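Local structure of endo-beta-1,4-mannanase (Alicyclobacillus acidocaldarius, 4CD8) at residues A34-L39 with A80-A85; E75-A80 with K139-E144; D211-L216 with A268-P273. The protein hydrolyses internal beta-1,4-mannosidic linkages in mannan chains as a GH113 beta-mannanase and here holds a mannose-derived imidazole inhibitor in its active site. One frame throughout, in Å; residues are numbered along the deposited sequence.

Interaction 1 of 3, residues A34-L39 with A80-A85; sequences ASMRAL and AELAHA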
ATOM      1  N   ALA A  34     -17.529   9.084   7.249  1.00 20.99           N
ATOM      2  CA  ALA A  34     -17.019  10.300   7.830  1.00 19.48           C
ATOM      3  C   ALA A  34     -15.490  10.386   7.736  1.00 16.48           C
ATOM      4  O   ALA A  34     -14.922  11.459   7.460  1.00 19.83           O
ATOM      5  CB  ALA A  34     -17.483  10.403   9.282  1.00 23.22           C
ATOM      6  N   SER A  35     -14.815   9.267   7.960  1.00 17.74           N
ATOM      7  CA  SER A  35     -13.365   9.244   7.918  1.00 19.33           C
ATOM      8  C   SER A  35     -12.874   9.574   6.523  1.00 18.71           C
ATOM      9  O   SER A  35     -11.928  10.358   6.360  1.00 17.78           O
ATOM     10  CB  SER A  35     -12.816   7.893   8.348  1.00 21.85           C
ATOM     11  OG  SER A  35     -11.407   7.939   8.249  1.00 18.31           O
ATOM     12  N   MET A  36     -13.533   8.983   5.536  1.00 15.70           N
ATOM     13  CA  MET A  36     -13.203   9.275   4.109  1.00 17.28           C
ATOM     14  C   MET A  36     -13.405  10.737   3.766  1.00 15.88           C
ATOM     15  O   MET A  36     -12.571  11.328   3.045  1.00 16.47           O
ATOM     16  CB  MET A  36     -13.998   8.372   3.173  1.00 15.16           C
ATOM     17  CG  MET A  36     -13.643   8.614   1.705  1.00 18.24           C
ATOM     18  SD  MET A  36     -11.967   8.128   1.222  1.00 17.69           S
ATOM     19  CE  MET A  36     -12.175   6.341   1.156  1.00 18.66           C
ATOM     20  N   ARG A  37     -14.512  11.322   4.225  1.00 17.86           N
ATOM     21  CA  ARG A  37     -14.724  12.741   4.017  1.00 17.73           C
ATOM     22  C   ARG A  37     -13.581  13.598   4.631  1.00 18.43           C
ATOM     23  O   ARG A  37     -13.091  14.541   3.989  1.00 20.10           O
ATOM     24  CB  ARG A  37     -16.072  13.210   4.544  1.00 19.07           C
ATOM     25  CG  ARG A  37     -17.254  12.683   3.767  1.00 20.27           C
ATOM     26  CD  ARG A  37     -18.549  13.122   4.400  1.00 21.45           C
ATOM     27  NE  ARG A  37     -19.648  12.751   3.537  1.00 22.59           N
ATOM     28  CZ  ARG A  37     -20.503  11.754   3.724  1.00 26.14           C
ATOM     29  NH1 ARG A  37     -20.509  11.016   4.852  1.00 35.15           N
ATOM     30  NH2 ARG A  37     -21.414  11.518   2.777  1.00 28.78           N
ATOM     31  N   ALA A  38     -13.124  13.251   5.840  1.00 18.73           N
ATOM     32  CA  ALA A  38     -11.996  13.960   6.421  1.00 17.85           C
ATOM     33  C   ALA A  38     -10.736  13.763   5.605  1.00 16.37           C
ATOM     34  O   ALA A  38      -9.956  14.714   5.351  1.00 18.39           O
ATOM     35  CB  ALA A  38     -11.772  13.500   7.859  1.00 21.50           C
ATOM     36  N   LEU A  39     -10.521  12.541   5.146  1.00 17.23           N
ATOM     37  CA  LEU A  39      -9.344  12.261   4.314  1.00 17.82           C
ATOM     38  C   LEU A  39      -9.347  13.178   3.082  1.00 17.05           C
ATOM     39  O   LEU A  39      -8.307  13.734   2.728  1.00 17.37           O
ATOM     40  CB  LEU A  39      -9.280  10.799   3.918  1.00 16.97           C
ATOM     41  CG  LEU A  39      -8.097  10.285   3.089  1.00 17.23           C
ATOM     42  CD1 LEU A  39      -7.942   8.794   3.323  1.00 17.05           C
ATOM     43  CD2 LEU A  39      -8.270  10.602   1.588  1.00 16.94           C
ATOM     44  N   ALA A  80     -15.170   3.322  -3.046  1.00 16.45           N
ATOM     45  CA  ALA A  80     -14.626   3.897  -4.277  1.00 16.37           C
ATOM     46  C   ALA A  80     -15.516   5.010  -4.818  1.00 14.68           C
ATOM     47  O   ALA A  80     -15.018   6.047  -5.326  1.00 16.37           O
ATOM     48  CB  ALA A  80     -14.429   2.828  -5.323  1.00 16.82           C
ATOM     49  N   GLU A  81     -16.823   4.797  -4.761  1.00 15.30           N
ATOM     50  CA  GLU A  81     -17.775   5.782  -5.322  1.00 17.85           C
ATOM     51  C   GLU A  81     -17.729   7.086  -4.521  1.00 17.16           C
ATOM     52  O   GLU A  81     -17.729   8.195  -5.077  1.00 17.93           O
ATOM     53  CB  GLU A  81     -19.147   5.144  -5.351  1.00 22.55           C
ATOM     54  CG  GLU A  81     -20.327   5.996  -5.710  1.00 27.96           C
ATOM     55  CD  GLU A  81     -21.615   5.253  -5.389  1.00 33.69           C
ATOM     56  OE1 GLU A  81     -21.762   4.135  -5.919  1.00 41.45           O
ATOM     57  OE2 GLU A  81     -22.432   5.752  -4.579  1.00 41.25           O
ATOM     58  N   LEU A  82     -17.615   6.951  -3.202  1.00 16.44           N
ATOM     59  CA  LEU A  82     -17.501   8.093  -2.323  1.00 16.23           C
ATOM     60  C   LEU A  82     -16.179   8.849  -2.587  1.00 15.75           C
ATOM     61  O   LEU A  82     -16.154  10.067  -2.748  1.00 15.57           O
ATOM     62  CB  LEU A  82     -17.564   7.603  -0.865  1.00 15.32           C
ATOM     63  CG  LEU A  82     -17.380   8.696   0.197  1.00 18.29           C
ATOM     64  CD1 LEU A  82     -18.413   9.820   0.042  1.00 18.87           C
ATOM     65  CD2 LEU A  82     -17.457   8.094   1.609  1.00 20.21           C
ATOM     66  N   ALA A  83     -15.079   8.109  -2.655  1.00 14.30           N
ATOM     67  CA  ALA A  83     -13.782   8.722  -2.918  1.00 14.74           C
ATOM     68  C   ALA A  83     -13.833   9.459  -4.244  1.00 15.85           C
ATOM     69  O   ALA A  83     -13.374  10.604  -4.350  1.00 16.87           O
ATOM     70  CB  ALA A  83     -12.666   7.699  -2.961  1.00 16.79           C
ATOM     71  N   HIS A  84     -14.374   8.795  -5.255  1.00 14.38           N
ATOM     72  CA  HIS A  84     -14.427   9.448  -6.555  1.00 16.08           C
ATOM     73  C   HIS A  84     -15.290  10.700  -6.550  1.00 15.23           C
ATOM     74  O   HIS A  84     -14.988  11.692  -7.227  1.00 16.40           O
ATOM     75  CB  HIS A  84     -14.956   8.451  -7.590  1.00 14.80           C
ATOM     76  CG  HIS A  84     -13.929   7.473  -8.061  1.00 15.86           C
ATOM     77  ND1 HIS A  84     -14.213   6.153  -8.334  1.00 16.37           N
ATOM     78  CD2 HIS A  84     -12.611   7.632  -8.342  1.00 17.29           C
ATOM     79  CE1 HIS A  84     -13.116   5.544  -8.753  1.00 17.05           C
ATOM     80  NE2 HIS A  84     -12.134   6.425  -8.773  1.00 15.81           N
ATOM     81  N   ALA A  85     -16.401  10.643  -5.836  1.00 13.81           N
ATOM     82  CA  ALA A  85     -17.306  11.772  -5.734  1.00 16.62           C
ATOM     83  C   ALA A  85     -16.687  12.947  -4.996  1.00 16.17           C
ATOM     84  O   ALA A  85     -17.161  14.089  -5.149  1.00 16.46           O
ATOM     85  CB  ALA A  85     -18.604  11.363  -5.077  1.00 16.64           C
TER
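Met36 and Leu82 meet between two helices on the outside of the TIM barrel, and their packing joins helix 30-40 to helix 73-85. The helices run in broadly the same direction, as consecutive helices of a (beta/alpha)8 barrel do. Their short segments cross at -30° with the axes 10.1 Å apart, so medium-sized side chains can fill the gap.

Met36 begins the contact at its base, where CB lies 3.8 Å from Leu82 CD2. Its CG sits anti to the backbone N, chi1 -178°, and runs alongside the leucine branch, at 3.9 Å from Leu82 CD2. Leu82 reaches back the opposite way, so the two side chains slide past each other rather than meeting end on. Beyond CG, the methionine chain bends twice. The bend at chi2 brings Met36 SD to Ala83 CB at 4.3 Å; the bend at chi3 then lays CE beside Met79, one turn earlier on helix 73-85. An unbranched, flexible thioether suits this place because it can curl into the groove between the helices, while the short Ala83 lets it lie close to the opposing backbone.

Beneath the pair is the barrel wall: Met36 also touches Phe18 of strand 13-18 and Leu49 of strand 46-55, and Ala83 rests on Val47. At the exposed margin the end of Arg37 comes back toward helix 73-85 and reaches the leucine. Leu82 CD1 lies over one face of the Arg37 guanidinium, 4.4 Å from NH2.

Interaction 2 of 3, residues E75-A80 with K139-E144; sequences EIASMA and KRTGCE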
ATOM      1  N   GLU A  75     -19.112  -3.062  -0.409  1.00 17.78           N
ATOM      2  CA  GLU A  75     -18.401  -2.127   0.472  1.00 18.18           C
ATOM      3  C   GLU A  75     -17.260  -1.442  -0.268  1.00 16.60           C
ATOM      4  O   GLU A  75     -17.037  -0.242  -0.089  1.00 16.96           O
ATOM      5  CB  GLU A  75     -17.827  -2.818   1.677  1.00 19.05           C
ATOM      6  CG  GLU A  75     -18.864  -3.120   2.752  1.00 20.17           C
ATOM      7  CD  GLU A  75     -18.206  -3.694   3.994  1.00 18.07           C
ATOM      8  OE1 GLU A  75     -17.800  -2.890   4.888  1.00 19.80           O
ATOM      9  OE2 GLU A  75     -18.064  -4.946   4.050  1.00 21.86           O
ATOM     10  N   ILE A  76     -16.524  -2.232  -1.056  1.00 16.83           N
ATOM     11  CA  ILE A  76     -15.456  -1.670  -1.901  1.00 15.02           C
ATOM     12  C   ILE A  76     -16.031  -0.643  -2.881  1.00 16.99           C
ATOM     13  O   ILE A  76     -15.516   0.497  -2.984  1.00 18.00           O
ATOM     14  CB  ILE A  76     -14.653  -2.768  -2.617  1.00 15.54           C
ATOM     15  CG1 ILE A  76     -13.947  -3.659  -1.585  1.00 16.88           C
ATOM     16  CG2 ILE A  76     -13.649  -2.149  -3.592  1.00 17.28           C
ATOM     17  CD1 ILE A  76     -13.343  -4.926  -2.146  1.00 19.58           C
ATOM     18  N   ALA A  77     -17.086  -1.018  -3.575  1.00 16.40           N
ATOM     19  CA  ALA A  77     -17.742  -0.103  -4.497  1.00 15.36           C
ATOM     20  C   ALA A  77     -18.231   1.153  -3.814  1.00 18.28           C
ATOM     21  O   ALA A  77     -18.085   2.238  -4.365  1.00 20.06           O
ATOM     22  CB  ALA A  77     -18.884  -0.788  -5.237  1.00 19.45           C
ATOM     23  N   SER A  78     -18.801   1.014  -2.606  1.00 17.13           N
ATOM     24  CA  SER A  78     -19.266   2.174  -1.884  1.00 19.92           C
ATOM     25  C   SER A  78     -18.131   3.146  -1.572  1.00 17.95           C
ATOM     26  O   SER A  78     -18.294   4.367  -1.687  1.00 20.00           O
ATOM     27  CB  SER A  78     -19.989   1.779  -0.580  1.00 27.81           C
ATOM     28  OG  SER A  78     -21.180   1.117  -0.908  1.00 35.91           O
ATOM     29  N   MET A  79     -17.010   2.614  -1.110  1.00 18.56           N
ATOM     30  CA  MET A  79     -15.896   3.492  -0.745  1.00 18.24           C
ATOM     31  C   MET A  79     -15.280   4.103  -1.992  1.00 18.57           C
ATOM     32  O   MET A  79     -14.900   5.265  -1.989  1.00 16.55           O
ATOM     33  CB  MET A  79     -14.847   2.776   0.067  1.00 19.96           C
ATOM     34  CG  MET A  79     -15.188   2.704   1.545  1.00 24.27           C
ATOM     35  SD  MET A  79     -15.284   4.309   2.362  1.00 28.20           S
ATOM     36  CE  MET A  79     -17.054   4.390   2.512  1.00 19.85           C
ATOM     37  N   ALA A  80     -15.170   3.322  -3.046  1.00 16.45           N
ATOM     38  CA  ALA A  80     -14.626   3.897  -4.277  1.00 16.37           C
ATOM     39  C   ALA A  80     -15.516   5.010  -4.818  1.00 14.68           C
ATOM     40  O   ALA A  80     -15.018   6.047  -5.326  1.00 16.37           O
ATOM     41  CB  ALA A  80     -14.429   2.828  -5.323  1.00 16.82           C
ATOM     42  N   LYS A 139     -11.998  -2.459 -12.202  1.00 15.06           N
ATOM     43  CA  LYS A 139     -12.414  -1.948 -13.510  1.00 16.24           C
ATOM     44  C   LYS A 139     -13.852  -1.431 -13.443  1.00 15.96           C
ATOM     45  O   LYS A 139     -14.173  -0.315 -13.898  1.00 18.68           O
ATOM     46  CB  LYS A 139     -12.285  -3.032 -14.560  1.00 16.54           C
ATOM     47  CG  LYS A 139     -12.893  -2.580 -15.883  1.00 20.49           C
ATOM     48  CD  LYS A 139     -12.361  -3.377 -17.050  1.00 22.74           C
ATOM     49  CE  LYS A 139     -13.090  -2.961 -18.328  1.00 24.80           C
ATOM     50  NZ  LYS A 139     -12.379  -3.505 -19.498  1.00 21.55           N
ATOM     51  N   ARG A 140     -14.731  -2.234 -12.860  1.00 15.21           N
ATOM     52  CA  ARG A 140     -16.137  -1.849 -12.771  1.00 18.20           C
ATOM     53  C   ARG A 140     -16.410  -0.612 -11.901  1.00 18.50           C
ATOM     54  O   ARG A 140     -17.374   0.108 -12.142  1.00 22.64           O
ATOM     55  CB  ARG A 140     -16.951  -3.026 -12.251  1.00 22.19           C
ATOM     56  CG  ARG A 140     -17.004  -4.229 -13.181  1.00 25.40           C
ATOM     57  CD  ARG A 140     -18.018  -5.276 -12.738  1.00 31.63           C
ATOM     58  NE  ARG A 140     -19.372  -4.795 -12.854  0.50 24.20           N
ATOM     59  CZ  ARG A 140     -20.434  -5.505 -12.520  1.00 47.49           C
ATOM     60  NH1 ARG A 140     -20.303  -6.744 -12.045  1.00 47.52           N
ATOM     61  NH2 ARG A 140     -21.635  -4.968 -12.658  1.00 62.08           N
ATOM     62  N   THR A 141     -15.551  -0.386 -10.905  1.00 17.31           N
ATOM     63  CA  THR A 141     -15.686   0.747  -9.980  1.00 16.12           C
ATOM     64  C   THR A 141     -14.839   1.956 -10.416  1.00 16.32           C
ATOM     65  O   THR A 141     -14.819   2.979  -9.764  1.00 18.64           O
ATOM     66  CB  THR A 141     -15.341   0.349  -8.536  1.00 18.38           C
ATOM     67  OG1 THR A 141     -13.999  -0.136  -8.476  1.00 16.89           O
ATOM     68  CG2 THR A 141     -16.347  -0.734  -8.041  1.00 20.06           C
ATOM     69  N   GLY A 142     -14.160   1.821 -11.554  1.00 15.35           N
ATOM     70  CA  GLY A 142     -13.416   2.928 -12.118  1.00 16.59           C
ATOM     71  C   GLY A 142     -12.141   3.301 -11.371  1.00 15.43           C
ATOM     72  O   GLY A 142     -11.660   4.454 -11.437  1.00 16.57           O
ATOM     73  N   CYS A 143     -11.583   2.348 -10.648  1.00 15.04           N
ATOM     74  CA  CYS A 143     -10.365   2.636  -9.924  1.00 15.79           C
ATOM     75  C   CYS A 143      -9.226   2.861 -10.916  1.00 16.96           C
ATOM     76  O   CYS A 143      -8.987   2.045 -11.790  1.00 16.57           O
ATOM     77  CB  CYS A 143     -10.014   1.506  -8.954  1.00 15.28           C
ATOM     78  SG  CYS A 143     -11.110   1.303  -7.553  1.00 16.42           S
ATOM     79  N   GLU A 144      -8.515   3.958 -10.703  1.00 14.88           N
ATOM     80  CA  GLU A 144      -7.447   4.429 -11.586  1.00 14.77           C
ATOM     81  C   GLU A 144      -6.142   3.630 -11.455  1.00 14.77           C
ATOM     82  O   GLU A 144      -5.274   3.660 -12.298  1.00 16.04           O
ATOM     83  CB  GLU A 144      -7.196   5.889 -11.304  1.00 14.20           C
ATOM     84  CG  GLU A 144      -8.347   6.798 -11.721  1.00 14.96           C
ATOM     85  CD  GLU A 144      -9.454   7.015 -10.720  1.00 14.24           C
ATOM     86  OE1 GLU A 144      -9.532   6.273  -9.685  1.00 14.81           O
ATOM     87  OE2 GLU A 144     -10.290   7.903 -11.003  1.00 18.37           O
TER
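Thr141 OG1 is hydrogen-bonded to the carbonyl oxygen of Val137 in the last turn of helix 120-140, with a weak second bond to Ala138 O. The torsion chi1, 59°, sets this hydroxyl between the backbone N and the carbonyl carbon, where it folds back on its own helix. The methyl branch is thereby turned outward to helix 73-85. Thr141 CG2 packs 3.8 Å from Ala77 CB, and Thr141 CB lies 4.2 Å from Ala80 CB. A threonine suits the place because one branch answers the helix end while the other is apolar.

The facing positions are alanines one turn apart, and their small side chains let the chain come near: the CA atoms of Ala77 and Thr141 are 5.9 Å apart. Gly142 follows with positive phi, 72°, and closes the helix in a Schellman motif, with its N bonded to Lys139 O at 3.2 Å. Beyond this turn comes the buried Cys143, whose SG gives Ala80 a second neighbour, 4.3 Å from Ala80 CB.

Helix 73-85 rests on the barrel through Ala80 on Leu49 of strand 46-55 and Ile76 on Leu92 of strand 89-98. Ile76 also meets Tyr134 and Val137 of helix 120-140, and Cys143 reaches Val90 of strand 89-98 just before the chain enters strand 145-150.

Interaction 3 of 3, residues D211-L216 with A268-P273; sequences DRVPVL and AMPDEP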
ATOM      1  N   ASP A 211      21.166   8.184   1.880  1.00 28.13           N
ATOM      2  CA  ASP A 211      22.013   7.164   1.238  1.00 29.62           C
ATOM      3  C   ASP A 211      21.232   6.219   0.323  1.00 27.39           C
ATOM      4  O   ASP A 211      21.811   5.617  -0.563  1.00 27.49           O
ATOM      5  CB  ASP A 211      22.775   6.313   2.270  1.00 40.35           C
ATOM      6  CG  ASP A 211      23.945   7.066   2.935  1.00 36.32           C
ATOM      7  OD1 ASP A 211      24.351   8.129   2.414  1.00 44.98           O
ATOM      8  OD2 ASP A 211      24.455   6.587   3.979  1.00 56.55           O
ATOM      9  N   ARG A 212      19.935   6.087   0.556  1.00 26.04           N
ATOM     10  CA  ARG A 212      19.100   5.198  -0.248  1.00 22.62           C
ATOM     11  C   ARG A 212      18.622   5.774  -1.568  1.00 21.01           C
ATOM     12  O   ARG A 212      18.361   5.014  -2.523  1.00 22.30           O
ATOM     13  CB  ARG A 212      17.869   4.778   0.562  1.00 23.96           C
ATOM     14  CG  ARG A 212      16.990   3.717  -0.100  1.00 17.63           C
ATOM     15  CD  ARG A 212      17.733   2.410  -0.326  1.00 22.66           C
ATOM     16  NE  ARG A 212      16.895   1.376  -0.944  1.00 22.04           N
ATOM     17  CZ  ARG A 212      17.353   0.278  -1.566  1.00 20.32           C
ATOM     18  NH1 ARG A 212      18.652   0.042  -1.719  1.00 19.58           N
ATOM     19  NH2 ARG A 212      16.487  -0.598  -2.057  1.00 19.64           N
ATOM     20  N   VAL A 213      18.483   7.089  -1.625  1.00 20.79           N
ATOM     21  CA  VAL A 213      17.960   7.768  -2.790  1.00 22.71           C
ATOM     22  C   VAL A 213      18.682   7.392  -4.090  1.00 22.85           C
ATOM     23  O   VAL A 213      18.007   7.114  -5.084  1.00 23.93           O
ATOM     24  CB  VAL A 213      17.926   9.304  -2.569  1.00 25.61           C
ATOM     25  CG1 VAL A 213      17.612  10.022  -3.861  1.00 24.60           C
ATOM     26  CG2 VAL A 213      16.853   9.666  -1.550  1.00 26.91           C
ATOM     27  N   PRO A 214      20.029   7.309  -4.079  1.00 21.14           N
ATOM     28  CA  PRO A 214      20.673   7.008  -5.357  1.00 26.07           C
ATOM     29  C   PRO A 214      20.287   5.679  -5.950  1.00 20.97           C
ATOM     30  O   PRO A 214      20.163   5.555  -7.187  1.00 21.70           O
ATOM     31  CB  PRO A 214      22.170   7.037  -5.018  1.00 26.04           C
ATOM     32  CG  PRO A 214      22.275   7.936  -3.842  1.00 27.85           C
ATOM     33  CD  PRO A 214      21.004   7.742  -3.064  1.00 23.88           C
ATOM     34  N   VAL A 215      20.054   4.683  -5.103  1.00 20.81           N
ATOM     35  CA  VAL A 215      19.670   3.378  -5.607  1.00 20.38           C
ATOM     36  C   VAL A 215      18.241   3.427  -6.162  1.00 18.73           C
ATOM     37  O   VAL A 215      17.952   2.821  -7.179  1.00 18.80           O
ATOM     38  CB  VAL A 215      19.785   2.295  -4.531  1.00 23.22           C
ATOM     39  CG1 VAL A 215      19.233   0.972  -5.063  1.00 23.66           C
ATOM     40  CG2 VAL A 215      21.234   2.148  -4.115  1.00 24.46           C
ATOM     41  N   LEU A 216      17.363   4.182  -5.513  1.00 20.21           N
ATOM     42  CA  LEU A 216      16.001   4.329  -5.993  1.00 19.58           C
ATOM     43  C   LEU A 216      16.005   4.977  -7.380  1.00 16.16           C
ATOM     44  O   LEU A 216      15.297   4.505  -8.301  1.00 16.11           O
ATOM     45  CB  LEU A 216      15.167   5.152  -5.022  1.00 19.15           C
ATOM     46  CG  LEU A 216      14.998   4.577  -3.613  1.00 20.50           C
ATOM     47  CD1 LEU A 216      14.213   5.544  -2.735  1.00 21.18           C
ATOM     48  CD2 LEU A 216      14.327   3.219  -3.621  1.00 20.25           C
ATOM     49  N   ALA A 268      15.045  14.454   1.925  1.00 25.63           N
ATOM     50  CA  ALA A 268      15.868  13.523   1.136  1.00 27.48           C
ATOM     51  C   ALA A 268      15.450  13.368  -0.348  1.00 25.48           C
ATOM     52  O   ALA A 268      16.321  13.240  -1.223  1.00 26.55           O
ATOM     53  CB  ALA A 268      15.916  12.168   1.817  1.00 28.35           C
ATOM     54  N   MET A 269      14.147  13.398  -0.634  1.00 23.52           N
ATOM     55  CA  MET A 269      13.656  13.032  -1.962  1.00 22.69           C
ATOM     56  C   MET A 269      13.812  14.205  -2.907  1.00 21.14           C
ATOM     57  O   MET A 269      13.364  15.285  -2.607  1.00 25.90           O
ATOM     58  CB  MET A 269      12.180  12.593  -1.920  1.00 22.61           C
ATOM     59  CG  MET A 269      11.922  11.279  -1.192  1.00 21.51           C
ATOM     60  SD  MET A 269      12.978   9.914  -1.722  1.00 22.21           S
ATOM     61  CE  MET A 269      12.391   9.626  -3.399  1.00 19.23           C
ATOM     62  N   PRO A 270      14.462  13.988  -4.062  1.00 24.32           N
ATOM     63  CA  PRO A 270      14.690  15.114  -4.962  1.00 25.32           C
ATOM     64  C   PRO A 270      13.472  15.423  -5.833  1.00 25.29           C
ATOM     65  O   PRO A 270      12.539  14.623  -5.896  1.00 28.41           O
ATOM     66  CB  PRO A 270      15.853  14.628  -5.816  1.00 28.14           C
ATOM     67  CG  PRO A 270      15.658  13.159  -5.907  1.00 27.37           C
ATOM     68  CD  PRO A 270      15.073  12.752  -4.576  1.00 24.47           C
ATOM     69  N   ASP A 271      13.486  16.586  -6.488  1.00 27.60           N
ATOM     70  CA  ASP A 271      12.420  16.928  -7.399  1.00 27.16           C
ATOM     71  C   ASP A 271      12.895  16.519  -8.789  1.00 26.91           C
ATOM     72  O   ASP A 271      13.378  17.338  -9.557  1.00 30.84           O
ATOM     73  CB  ASP A 271      12.102  18.427  -7.310  1.00 29.78           C
ATOM     74  CG  ASP A 271      10.990  18.848  -8.251  1.00 32.78           C
ATOM     75  OD1 ASP A 271      10.275  17.960  -8.774  1.00 38.35           O
ATOM     76  OD2 ASP A 271      10.845  20.026  -8.470  1.00 29.96           O
ATOM     77  N   GLU A 272      12.763  15.209  -9.047  1.00 27.50           N
ATOM     78  CA  GLU A 272      13.217  14.644 -10.319  1.00 30.70           C
ATOM     79  C   GLU A 272      12.108  13.816 -10.936  1.00 25.80           C
ATOM     80  O   GLU A 272      11.317  13.208 -10.222  1.00 20.57           O
ATOM     81  CB  GLU A 272      14.477  13.815 -10.102  1.00 34.64           C
ATOM     82  CG  GLU A 272      15.640  14.698  -9.705  1.00 32.06           C
ATOM     83  CD  GLU A 272      16.876  13.939  -9.291  1.00 31.63           C
ATOM     84  OE1 GLU A 272      16.915  12.703  -9.388  1.00 30.62           O
ATOM     85  OE2 GLU A 272      17.829  14.607  -8.865  1.00 34.08           O
ATOM     86  N   PRO A 273      12.044  13.784 -12.286  1.00 24.98           N
ATOM     87  CA  PRO A 273      10.877  13.164 -12.961  1.00 26.81           C
ATOM     88  C   PRO A 273      10.627  11.662 -12.716  1.00 24.11           C
ATOM     89  O   PRO A 273       9.505  11.191 -12.917  1.00 24.70           O
ATOM     90  CB  PRO A 273      11.114  13.452 -14.454  1.00 32.14           C
ATOM     91  CG  PRO A 273      12.538  13.972 -14.569  1.00 34.93           C
ATOM     92  CD  PRO A 273      12.931  14.510 -13.220  1.00 30.35           C
TER
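Val213 of helix 209-223 faces the loop leaving helix 255-268 and meets Ala268, Met269 and Pro270 in succession. The contact packs the helix against the loop that leads into strand 275-283.

Just before it, Arg212 turns elsewhere. Its NH2 forms salt bridges with Glu186 and Glu187 and its NE bonds to Tyr204 OH, joining the helix to the loops on both sides of strand 197-201.

Val213 then divides its two methyl groups. CG1, anti to the backbone N at chi1 170°, passes alongside the proline ring, with Val213 CG1 3.8 Å from Pro270 CD. The other methyl serves two residues: Val213 CG2 is 3.6 Å from Ala268 O and 3.9 Å from Met269 SD, and it also touches Ala268 CB at 4.3 Å. The bend at chi2, -50°, brings SD toward the valine, and a further bend at chi3 turns CE aside. The methionine also packs on Phe229 and Tyr278 of the barrel strands. A beta-branched valine suits the position because its methyls diverge right at the backbone.

Pro214, which has no amide hydrogen, follows at a kink, and the bond from Val215 N to Arg212 O is weak. Leu216, one turn on from Val213, points toward the same turn and settles on Phe229 and Trp274.

Alongside, Glu272 OE1 makes a polar tie, a salt bridge to Arg217 of helix 209-223 and a hydrogen bond to Trp274 NE1. No hydrogen bond joins the two segments, so the contact rests on van der Waals packing of apolar side chains, with a methyl also against the Ala268 carbonyl oxygen.

In the fold
Interactions 1 and 2 share Ala80 and use different faces of helix 73-85, so this helix is packed against helix 30-40 and against the end of helix 120-140. Their centres are about 11 Å apart, and a probable hydrogen bond from His84 NE2 to Glu144 OE1, 2.8 Å, joins them directly. Interaction 3 stands apart: its centre is about 31 Å from that of interaction 1 and about 32 Å from that of interaction 2, on the opposite side of the chain's centre from the latter. None of the contact residues lines the sugar pocket. The strands behind them do contribute to it: 89-98 carries Asn97, 227-232 carries Glu231, and 275-283 carries Trp281 and Glu282.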